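Local structure of putative pneumococcal surface protein (Streptococcus pneumoniae, 4CNL) at residues A[116-124]-A[133-141]; A[5-14]-A[27-38]. The protein binds choline, and so probably attaches to the choline-bearing teichoic acids of the pneumococcal cell wall through its choline-binding repeats. All blocks are in the same frame, centred on the assembly; numbering follows the deposited sequence. Where two conformers were deposited one is given.

Interaction 1 (A[116-124]-A[133-141]). With CHT (choline ion), chain C; CHT (choline ion), chain F; CHT (choline ion), chain B.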
loop_
_atom_site.group_PDB
_atom_site.type_symbol
_atom_site.label_atom_id
_atom_site.label_comp_id
_atom_site.label_asym_id
_atom_site.label_seq_id
_atom_site.Cartn_x
_atom_site.Cartn_y
_atom_site.Cartn_z
ATOM N N GLY A 116 2.633 4.064 6.380
ATOM C CA GLY A 116 2.617 3.157 5.249
ATOM C C GLY A 116 3.250 3.686 3.977
ATOM O O GLY A 116 3.483 2.927 3.045
ATOM N N LYS A 117 3.531 4.987 3.935
ATOM C CA LYS A 117 4.094 5.589 2.731
ATOM C C LYS A 117 5.522 5.117 2.485
ATOM O O LYS A 117 6.349 5.115 3.393
ATOM C CB LYS A 117 4.055 7.118 2.823
ATOM C CG LYS A 117 2.647 7.667 2.864
ATOM C CD LYS A 117 2.634 9.186 2.947
ATOM C CE LYS A 117 1.213 9.695 2.849
ATOM N NZ LYS A 117 1.099 11.117 3.173
ATOM N N MET A 118 5.798 4.707 1.254
ATOM C CA MET A 118 7.147 4.317 0.879
ATOM C C MET A 118 8.086 5.503 0.887
ATOM O O MET A 118 7.787 6.550 0.305
ATOM C CB MET A 118 7.167 3.691 -0.503
ATOM C CG MET A 118 8.515 3.104 -0.863
ATOM S SD MET A 118 8.617 2.702 -2.610
ATOM C CE MET A 118 8.882 4.323 -3.336
ATOM N N ALA A 119 9.244 5.325 1.518
ATOM C CA ALA A 119 10.257 6.364 1.510
ATOM C C ALA A 119 10.916 6.448 0.135
ATOM O O ALA A 119 11.119 5.432 -0.533
ATOM C CB ALA A 119 11.287 6.090 2.587
ATOM N N LYS A 120 11.274 7.667 -0.271
ATOM C CA LYS A 120 11.739 7.919 -1.629
ATOM C C LYS A 120 12.590 9.188 -1.653
ATOM O O LYS A 120 12.108 10.254 -1.287
ATOM C CB LYS A 120 10.525 8.052 -2.562
ATOM C CG LYS A 120 10.831 8.324 -4.013
ATOM C CD LYS A 120 9.547 8.257 -4.835
ATOM C CE LYS A 120 9.481 9.382 -5.858
ATOM N NZ LYS A 120 10.727 9.474 -6.667
ATOM N N GLY A 121 13.854 9.068 -2.059
ATOM C CA GLY A 121 14.754 10.214 -2.114
ATOM C C GLY A 121 14.905 10.891 -0.766
ATOM O O GLY A 121 14.811 12.116 -0.653
ATOM N N GLU A 122 15.130 10.091 0.269
ATOM C CA GLU A 122 15.121 10.618 1.631
ATOM C C GLU A 122 15.845 9.689 2.593
ATOM O O GLU A 122 15.982 8.486 2.352
ATOM C CB GLU A 122 13.688 10.834 2.124
ATOM C CG GLU A 122 12.891 9.555 2.302
ATOM C CD GLU A 122 11.419 9.821 2.630
ATOM O OE1 GLU A 122 11.121 10.200 3.784
ATOM O OE2 GLU A 122 10.563 9.647 1.743
ATOM N N TRP A 123 16.298 10.277 3.689
ATOM C CA TRP A 123 16.912 9.544 4.780
ATOM C C TRP A 123 15.853 9.030 5.744
ATOM O O TRP A 123 14.870 9.717 6.030
ATOM C CB TRP A 123 17.889 10.447 5.531
ATOM C CG TRP A 123 19.126 10.774 4.766
ATOM C CD1 TRP A 123 19.339 11.853 3.949
ATOM C CD2 TRP A 123 20.332 10.013 4.752
ATOM N NE1 TRP A 123 20.614 11.802 3.427
ATOM C CE2 TRP A 123 21.238 10.677 3.899
ATOM C CE3 TRP A 123 20.733 8.825 5.375
ATOM C CZ2 TRP A 123 22.527 10.201 3.668
ATOM C CZ3 TRP A 123 22.012 8.355 5.144
ATOM C CH2 TRP A 123 22.893 9.040 4.293
ATOM N N VAL A 124 16.025 7.805 6.220
ATOM C CA VAL A 124 15.181 7.302 7.292
ATOM C C VAL A 124 16.052 6.680 8.371
ATOM O O VAL A 124 17.131 6.152 8.097
ATOM C CB VAL A 124 14.151 6.258 6.801
ATOM C CG1 VAL A 124 13.294 6.833 5.673
ATOM C CG2 VAL A 124 14.843 4.968 6.380
ATOM N N TYR A 133 19.510 5.105 6.905
ATOM C CA TYR A 133 19.526 4.532 5.564
ATOM C C TYR A 133 19.125 5.617 4.596
ATOM O O TYR A 133 18.368 6.517 4.959
ATOM C CB TYR A 133 18.543 3.351 5.447
ATOM C CG TYR A 133 19.002 2.174 6.246
ATOM C CD1 TYR A 133 18.787 2.126 7.619
ATOM C CD2 TYR A 133 19.679 1.122 5.645
ATOM C CE1 TYR A 133 19.236 1.068 8.375
ATOM C CE2 TYR A 133 20.131 0.051 6.394
ATOM C CZ TYR A 133 19.902 0.031 7.757
ATOM O OH TYR A 133 20.339 -1.033 8.505
ATOM N N TYR A 134 19.620 5.547 3.365
ATOM C CA TYR A 134 19.156 6.497 2.370
ATOM C C TYR A 134 18.403 5.772 1.273
ATOM O O TYR A 134 18.942 4.880 0.629
ATOM C CB TYR A 134 20.308 7.316 1.765
ATOM C CG TYR A 134 19.758 8.366 0.805
ATOM C CD1 TYR A 134 19.100 9.488 1.285
ATOM C CD2 TYR A 134 19.865 8.203 -0.573
ATOM C CE1 TYR A 134 18.564 10.440 0.415
ATOM C CE2 TYR A 134 19.346 9.155 -1.452
ATOM C CZ TYR A 134 18.690 10.259 -0.950
ATOM O OH TYR A 134 18.179 11.198 -1.821
ATOM N N LEU A 135 17.148 6.167 1.062
ATOM C CA LEU A 135 16.357 5.592 -0.016
ATOM C C LEU A 135 16.472 6.469 -1.251
ATOM O O LEU A 135 16.193 7.669 -1.196
ATOM C CB LEU A 135 14.891 5.450 0.403
ATOM C CG LEU A 135 14.535 4.490 1.545
ATOM C CD1 LEU A 135 15.250 3.142 1.393
ATOM C CD2 LEU A 135 14.846 5.104 2.909
ATOM N N THR A 136 16.875 5.864 -2.365
ATOM C CA THR A 136 17.133 6.592 -3.605
ATOM C C THR A 136 15.830 7.026 -4.288
ATOM O O THR A 136 14.739 6.812 -3.766
ATOM C CB THR A 136 17.951 5.744 -4.600
ATOM O OG1 THR A 136 17.188 4.596 -4.990
ATOM C CG2 THR A 136 19.286 5.301 -3.989
ATOM N N SER A 137 15.944 7.614 -5.474
ATOM C CA SER A 137 14.783 8.228 -6.113
ATOM C C SER A 137 13.701 7.219 -6.477
ATOM O O SER A 137 12.542 7.598 -6.613
ATOM C CB SER A 137 15.198 9.002 -7.367
ATOM O OG SER A 137 15.705 8.127 -8.361
ATOM N N ASP A 138 14.056 5.946 -6.629
ATOM C CA ASP A 138 13.035 4.956 -6.969
ATOM C C ASP A 138 12.592 4.176 -5.737
ATOM O O ASP A 138 11.810 3.232 -5.829
ATOM C CB ASP A 138 13.524 4.014 -8.085
ATOM C CG ASP A 138 14.574 3.001 -7.625
ATOM O OD1 ASP A 138 15.058 3.055 -6.471
ATOM O OD2 ASP A 138 14.928 2.134 -8.455
ATOM N N GLY A 139 13.080 4.591 -4.574
ATOM C CA GLY A 139 12.720 3.930 -3.336
ATOM C C GLY A 139 13.747 2.930 -2.827
ATOM O O GLY A 139 13.786 2.644 -1.633
ATOM N N SER A 140 14.569 2.377 -3.716
ATOM C CA SER A 140 15.486 1.303 -3.308
ATOM C C SER A 140 16.616 1.884 -2.471
ATOM O O SER A 140 17.109 2.974 -2.766
ATOM C CB SER A 140 16.054 0.562 -4.519
ATOM O OG SER A 140 16.782 1.436 -5.359
ATOM N N TYR A 141 17.025 1.175 -1.423
ATOM C CA TYR A 141 18.052 1.751 -0.554
ATOM C C TYR A 141 19.394 1.810 -1.261
ATOM O O TYR A 141 19.728 0.941 -2.080
ATOM C CB TYR A 141 18.176 0.979 0.764
ATOM C CG TYR A 141 18.778 -0.403 0.666
ATOM C CD1 TYR A 141 17.989 -1.504 0.342
ATOM C CD2 TYR A 141 20.121 -0.623 0.921
ATOM C CE1 TYR A 141 18.530 -2.775 0.260
ATOM C CE2 TYR A 141 20.668 -1.895 0.842
ATOM C CZ TYR A 141 19.868 -2.964 0.507
ATOM O OH TYR A 141 20.412 -4.225 0.432
HETATM C C4 CHT C . 21.120 13.927 6.331
HETATM C C5 CHT C . 21.772 13.744 7.694
HETATM C C6 CHT C . 20.403 11.914 8.344
HETATM C C7 CHT C . 22.425 11.511 7.155
HETATM C C8 CHT C . 22.481 12.283 9.343
HETATM O O6 CHT C . 19.762 14.316 6.512
HETATM N N1 CHT C . 21.751 12.359 8.112
HETATM C C4 CHT F . 19.615 -4.911 3.322
HETATM C C5 CHT F . 18.970 -4.668 4.681
HETATM C C6 CHT F . 16.967 -4.065 3.556
HETATM C C7 CHT F . 17.244 -3.596 5.838
HETATM C C8 CHT F . 18.483 -2.394 4.228
HETATM O O6 CHT F . 20.881 -5.528 3.509
HETATM N N1 CHT F . 17.921 -3.678 4.571
HETATM C C4 CHT B . 8.291 2.250 -7.113
HETATM C C5 CHT B . 8.437 1.468 -5.816
HETATM C C6 CHT B . 9.089 -0.456 -7.037
HETATM C C7 CHT B . 8.384 -0.635 -4.801
HETATM C C8 CHT B . 6.828 -0.131 -6.501
HETATM O O6 CHT B . 9.584 2.538 -7.621
HETATM N N1 CHT B . 8.186 0.063 -6.043
HETATM O O HOH W 1 11.726 2.865 0.119
#
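Trp123 and Tyr134 face each other across the beta hairpin of a choline-binding repeat, a non-hydrogen-bonded pair between strands 122-126 and 131-135. The tyrosine turns its edge to the indole, planes 55° apart, and its CB sits 3.8 Å from the centroid of the Trp123 six-membered ring, almost straight over the face. With CG anti to the backbone N (chi1 -176°), the Tyr134 ring is laid across the strand, over the backbone of Gly121 and Glu122. The opposite indole face carries methyl C7 of a choline 3.4 Å above the plane, so Tyr134 backs a wall of that site.

On the other side of the hairpin, Leu135 CD2 packs on both methyls of Val124 and also meets Ala119 CB.

Backbone bonds pair Glu122 with Leu135 and Val124 with Tyr133, in both directions each. Gly121 and Glu122 together face Leu135, a G1 bulge opposite the residue just before the type I turn Thr136-Gly139. Gly121 N and Gly139 N grip Thr136 O from opposite faces of its carbonyl plane. Within the turn, Asp138 O accepts the hydroxyl O6 of a second choline, whose C5 touches Met118 SD. Lys120, bent at chi3 and chi4, brings NZ in the carbonyl plane of Ser137 to O at 2.6 Å.

Interaction 2 (A[5-14]-A[27-38]). With CHT (choline ion), chain D.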
loop_
_atom_site.group_PDB
_atom_site.type_symbol
_atom_site.label_atom_id
_atom_site.label_comp_id
_atom_site.label_asym_id
_atom_site.label_seq_id
_atom_site.Cartn_x
_atom_site.Cartn_y
_atom_site.Cartn_z
ATOM N N TRP A 5 -34.443 -1.739 -8.956
ATOM C CA TRP A 5 -34.167 -1.730 -7.525
ATOM C C TRP A 5 -35.443 -1.566 -6.708
ATOM O O TRP A 5 -36.244 -0.664 -6.958
ATOM C CB TRP A 5 -33.188 -0.612 -7.192
ATOM C CG TRP A 5 -31.792 -0.922 -7.619
ATOM C CD1 TRP A 5 -31.134 -0.431 -8.705
ATOM C CD2 TRP A 5 -30.884 -1.809 -6.961
ATOM N NE1 TRP A 5 -29.864 -0.947 -8.759
ATOM C CE2 TRP A 5 -29.689 -1.807 -7.705
ATOM C CE3 TRP A 5 -30.967 -2.602 -5.813
ATOM C CZ2 TRP A 5 -28.583 -2.566 -7.336
ATOM C CZ3 TRP A 5 -29.871 -3.361 -5.450
ATOM C CH2 TRP A 5 -28.691 -3.335 -6.204
ATOM N N VAL A 6 -35.612 -2.436 -5.723
ATOM C CA VAL A 6 -36.820 -2.478 -4.904
ATOM C C VAL A 6 -36.427 -2.723 -3.459
ATOM O O VAL A 6 -35.660 -3.646 -3.187
ATOM C CB VAL A 6 -37.773 -3.603 -5.367
ATOM C CG1 VAL A 6 -38.919 -3.762 -4.398
ATOM C CG2 VAL A 6 -38.279 -3.336 -6.781
ATOM N N LYS A 7 -36.931 -1.912 -2.535
ATOM C CA LYS A 7 -36.652 -2.143 -1.116
ATOM C C LYS A 7 -37.797 -2.927 -0.482
ATOM O O LYS A 7 -38.955 -2.500 -0.527
ATOM C CB LYS A 7 -36.430 -0.821 -0.372
ATOM C CG LYS A 7 -35.777 -0.989 0.997
ATOM C CD LYS A 7 -35.328 0.348 1.558
ATOM C CE LYS A 7 -34.631 0.173 2.894
ATOM N NZ LYS A 7 -34.360 1.489 3.537
ATOM N N GLN A 8 -37.462 -4.083 0.081
ATOM C CA GLN A 8 -38.430 -4.992 0.695
ATOM C C GLN A 8 -37.933 -5.474 2.036
ATOM O O GLN A 8 -36.807 -5.971 2.126
ATOM C CB GLN A 8 -38.662 -6.238 -0.159
ATOM C CG GLN A 8 -38.721 -6.064 -1.631
ATOM C CD GLN A 8 -39.248 -7.319 -2.282
ATOM O OE1 GLN A 8 -38.490 -8.115 -2.847
ATOM N NE2 GLN A 8 -40.554 -7.525 -2.178
ATOM N N ASP A 9 -38.779 -5.383 3.058
ATOM C CA ASP A 9 -38.466 -5.918 4.385
ATOM C C ASP A 9 -37.065 -5.515 4.847
ATOM O O ASP A 9 -36.278 -6.353 5.292
ATOM C CB ASP A 9 -38.611 -7.439 4.383
ATOM C CG ASP A 9 -38.646 -8.032 5.787
ATOM O OD1 ASP A 9 -39.071 -7.329 6.734
ATOM O OD2 ASP A 9 -38.240 -9.203 5.935
ATOM N N GLY A 10 -36.754 -4.232 4.691
ATOM C CA GLY A 10 -35.536 -3.658 5.229
ATOM C C GLY A 10 -34.274 -3.804 4.402
ATOM O O GLY A 10 -33.204 -3.391 4.843
ATOM N N ALA A 11 -34.375 -4.386 3.210
ATOM C CA ALA A 11 -33.190 -4.579 2.378
ATOM C C ALA A 11 -33.477 -4.226 0.932
ATOM O O ALA A 11 -34.621 -4.278 0.498
ATOM C CB ALA A 11 -32.695 -6.015 2.466
ATOM N N TRP A 12 -32.426 -3.882 0.192
ATOM C CA TRP A 12 -32.557 -3.603 -1.234
ATOM C C TRP A 12 -32.386 -4.870 -2.048
ATOM O O TRP A 12 -31.494 -5.682 -1.773
ATOM C CB TRP A 12 -31.528 -2.544 -1.680
ATOM C CG TRP A 12 -31.950 -1.147 -1.337
ATOM C CD1 TRP A 12 -31.510 -0.389 -0.294
ATOM C CD2 TRP A 12 -32.926 -0.359 -2.025
ATOM N NE1 TRP A 12 -32.142 0.830 -0.299
ATOM C CE2 TRP A 12 -33.018 0.872 -1.352
ATOM C CE3 TRP A 12 -33.734 -0.579 -3.149
ATOM C CZ2 TRP A 12 -33.882 1.882 -1.762
ATOM C CZ3 TRP A 12 -34.588 0.434 -3.563
ATOM C CH2 TRP A 12 -34.654 1.647 -2.868
ATOM N N TYR A 13 -33.274 -5.044 -3.026
ATOM C CA TYR A 13 -33.225 -6.151 -3.977
ATOM C C TYR A 13 -33.178 -5.588 -5.388
ATOM O O TYR A 13 -33.666 -4.484 -5.639
ATOM C CB TYR A 13 -34.459 -7.063 -3.833
ATOM C CG TYR A 13 -34.513 -7.764 -2.503
ATOM C CD1 TYR A 13 -34.982 -7.107 -1.373
ATOM C CD2 TYR A 13 -34.077 -9.075 -2.372
ATOM C CE1 TYR A 13 -35.023 -7.744 -0.140
ATOM C CE2 TYR A 13 -34.101 -9.719 -1.147
ATOM C CZ TYR A 13 -34.586 -9.048 -0.038
ATOM O OH TYR A 13 -34.610 -9.682 1.183
ATOM N N TYR A 14 -32.629 -6.357 -6.318
ATOM C CA TYR A 14 -32.649 -5.944 -7.711
ATOM C C TYR A 14 -33.396 -6.968 -8.552
ATOM O O TYR A 14 -33.026 -8.134 -8.595
ATOM C CB TYR A 14 -31.228 -5.734 -8.250
ATOM C CG TYR A 14 -31.247 -5.207 -9.664
ATOM C CD1 TYR A 14 -31.414 -3.848 -9.918
ATOM C CD2 TYR A 14 -31.123 -6.070 -10.743
ATOM C CE1 TYR A 14 -31.460 -3.367 -11.218
ATOM C CE2 TYR A 14 -31.155 -5.595 -12.044
ATOM C CZ TYR A 14 -31.325 -4.251 -12.273
ATOM O OH TYR A 14 -31.353 -3.786 -13.569
ATOM N N GLN A 27 -24.651 -6.011 -9.821
ATOM C CA GLN A 27 -25.494 -5.173 -10.657
ATOM C C GLN A 27 -24.910 -3.770 -10.584
ATOM O O GLN A 27 -25.020 -3.086 -9.563
ATOM C CB GLN A 27 -26.956 -5.189 -10.206
ATOM C CG GLN A 27 -27.801 -4.129 -10.896
ATOM C CD GLN A 27 -27.848 -4.312 -12.392
ATOM O OE1 GLN A 27 -27.684 -5.424 -12.899
ATOM N NE2 GLN A 27 -28.081 -3.222 -13.114
ATOM N N GLY A 28 -24.251 -3.358 -11.661
ATOM C CA GLY A 28 -23.568 -2.080 -11.658
ATOM C C GLY A 28 -22.529 -2.090 -10.551
ATOM O O GLY A 28 -21.733 -3.023 -10.451
ATOM N N SER A 29 -22.571 -1.070 -9.702
ATOM C CA SER A 29 -21.605 -0.911 -8.619
ATOM C C SER A 29 -21.983 -1.673 -7.347
ATOM O O SER A 29 -21.279 -1.608 -6.333
ATOM C CB SER A 29 -21.439 0.573 -8.295
ATOM O OG SER A 29 -21.012 1.289 -9.438
ATOM N N TYR A 30 -23.088 -2.403 -7.413
ATOM C CA TYR A 30 -23.665 -3.058 -6.240
ATOM C C TYR A 30 -23.599 -4.566 -6.334
ATOM O O TYR A 30 -23.604 -5.141 -7.428
ATOM C CB TYR A 30 -25.127 -2.616 -6.067
ATOM C CG TYR A 30 -25.260 -1.115 -6.097
ATOM C CD1 TYR A 30 -25.081 -0.366 -4.942
ATOM C CD2 TYR A 30 -25.522 -0.448 -7.288
ATOM C CE1 TYR A 30 -25.175 1.017 -4.965
ATOM C CE2 TYR A 30 -25.618 0.937 -7.320
ATOM C CZ TYR A 30 -25.448 1.659 -6.152
ATOM O OH TYR A 30 -25.547 3.031 -6.172
ATOM N N TYR A 31 -23.547 -5.219 -5.177
ATOM C CA TYR A 31 -23.467 -6.670 -5.146
ATOM C C TYR A 31 -24.673 -7.271 -4.434
ATOM O O TYR A 31 -24.974 -6.888 -3.306
ATOM C CB TYR A 31 -22.172 -7.123 -4.446
ATOM C CG TYR A 31 -22.023 -8.616 -4.485
ATOM C CD1 TYR A 31 -21.571 -9.249 -5.640
ATOM C CD2 TYR A 31 -22.380 -9.405 -3.391
ATOM C CE1 TYR A 31 -21.462 -10.630 -5.704
ATOM C CE2 TYR A 31 -22.261 -10.792 -3.438
ATOM C CZ TYR A 31 -21.807 -11.396 -4.605
ATOM O OH TYR A 31 -21.696 -12.766 -4.695
ATOM N N LEU A 32 -25.351 -8.213 -5.092
ATOM C CA LEU A 32 -26.497 -8.899 -4.499
ATOM C C LEU A 32 -26.051 -10.227 -3.903
ATOM O O LEU A 32 -25.452 -11.068 -4.585
ATOM C CB LEU A 32 -27.602 -9.121 -5.538
ATOM C CG LEU A 32 -28.364 -7.907 -6.096
ATOM C CD1 LEU A 32 -28.808 -6.965 -4.994
ATOM C CD2 LEU A 32 -27.527 -7.157 -7.146
ATOM N N LYS A 33 -26.344 -10.417 -2.622
ATOM C CA LYS A 33 -25.871 -11.591 -1.894
ATOM C C LYS A 33 -26.731 -12.836 -2.166
ATOM O O LYS A 33 -27.609 -12.820 -3.026
ATOM C CB LYS A 33 -25.819 -11.269 -0.400
ATOM C CG LYS A 33 -24.855 -10.127 -0.093
ATOM C CD LYS A 33 -24.722 -9.842 1.407
ATOM C CE LYS A 33 -25.976 -9.185 1.969
ATOM N NZ LYS A 33 -25.764 -8.699 3.375
ATOM N N ALA A 34 -26.468 -13.916 -1.437
ATOM C CA ALA A 34 -27.100 -15.199 -1.736
ATOM C C ALA A 34 -28.617 -15.179 -1.560
ATOM O O ALA A 34 -29.335 -15.939 -2.219
ATOM C CB ALA A 34 -26.482 -16.305 -0.870
ATOM N N ASP A 35 -29.104 -14.309 -0.676
ATOM C CA ASP A 35 -30.537 -14.200 -0.431
ATOM C C ASP A 35 -31.154 -13.073 -1.266
ATOM O O ASP A 35 -32.339 -12.788 -1.146
ATOM C CB ASP A 35 -30.820 -13.969 1.062
ATOM C CG ASP A 35 -30.034 -12.807 1.638
ATOM O OD1 ASP A 35 -29.382 -12.075 0.866
ATOM O OD2 ASP A 35 -30.063 -12.620 2.879
ATOM N N GLY A 36 -30.339 -12.439 -2.109
ATOM C CA GLY A 36 -30.818 -11.350 -2.946
ATOM C C GLY A 36 -30.624 -9.979 -2.322
ATOM O O GLY A 36 -30.844 -8.968 -2.980
ATOM N N LYS A 37 -30.228 -9.924 -1.055
ATOM C CA LYS A 37 -30.076 -8.624 -0.402
ATOM C C LYS A 37 -28.825 -7.926 -0.881
ATOM O O LYS A 37 -27.772 -8.552 -0.981
ATOM C CB LYS A 37 -30.025 -8.771 1.116
ATOM C CG LYS A 37 -31.280 -9.382 1.717
ATOM C CD LYS A 37 -31.184 -9.409 3.235
ATOM C CE LYS A 37 -32.395 -10.108 3.854
ATOM N NZ LYS A 37 -32.244 -10.276 5.325
ATOM N N MET A 38 -28.947 -6.632 -1.166
ATOM C CA MET A 38 -27.777 -5.804 -1.493
ATOM C C MET A 38 -26.763 -5.766 -0.351
ATOM O O MET A 38 -27.114 -5.472 0.791
ATOM C CB MET A 38 -28.226 -4.382 -1.827
ATOM C CG MET A 38 -27.094 -3.480 -2.270
ATOM S SD MET A 38 -27.577 -1.762 -2.443
ATOM C CE MET A 38 -27.692 -1.253 -0.740
HETATM C C4 CHT D . -29.498 2.755 -2.364
HETATM C C5 CHT D . -29.316 1.462 -3.157
HETATM C C6 CHT D . -29.076 2.896 -5.029
HETATM C C7 CHT D . -29.132 0.562 -5.315
HETATM C C8 CHT D . -31.087 1.730 -4.699
HETATM O O6 CHT D . -28.427 2.889 -1.436
HETATM N N1 CHT D . -29.659 1.666 -4.550
HETATM O O HOH W 2 -29.778 -4.124 1.386
HETATM O O HOH W 3 -34.325 -12.361 1.079
HETATM O O HOH W 4 -31.972 -9.061 -5.508
#
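Trp12 O takes the backbone N-H of Met38 at 2.8 Å, the one direct hydrogen bond between 5-14 and 27-38, and Lys37 CA leans on the same oxygen with a CA-H...O contact. Waters extend the backbone link: one joins Trp12 N to Met38 O, a second Tyr14 N to Gly36 O, and a third Tyr13 OH to Asp35 O.

Next to these backbone links the aromatic side chains build a choline pocket. Methyl C7 of the choline lies 3.3 Å above the centre of the Trp5 ring and also over the face of Tyr30, while C8 lies over Trp12; such a cage suits cation-pi attraction to the quaternary nitrogen. Trp5 and Tyr30 meet obliquely, planes at 74°, with Trp5 CH2 against Tyr30 CB at 3.6 Å. Met38 runs beside Trp12, CB to CB, and its chain, bent at chi3, makes Met-aromatic contacts with both tryptophans as SD comes 3.7 Å from choline C5.

Behind Trp5, the Gln27 amide is stacked on the Tyr14 ring, planes only 5° apart, with CG 3.5 Å over the ring centre; the bend at chi2 (61°) folds the amide along the ring. Leu32 CD1 packs obliquely on Trp5 CZ3 and CH2. Farther out, Lys37 CG touches both Ala11 CB and Tyr13 OH, its chain lying alongside the tyrosine.

The contact thus sets hairpin 4-8/11-15 against the next hairpin, 25-27/30-32, and the Asx turn at Asp35 beyond it, while Tyr31 packs on Ile44 and Asp46 of strand 42-46.

In the fold
From the N terminus, interaction 2 comes first: the chain makes hairpin 4-8/11-15, runs on through strand 25-27, and returns with 27-38, closing a loop of 12 residues between successive hairpins. Interaction 1 opens far later, at residue 116, and closes within a single hairpin, eight residues separating 116-124 from 133-141. The two are in series, neither nested nor crossed, on opposite sides of the chain's centre with nearest atoms about 27 Å apart. One therefore joins neighbouring hairpins of the elongated repeat array, and the other secures one hairpin together with the loop before it and the turn after it. Both contribute walls to choline sites spaced along the domain.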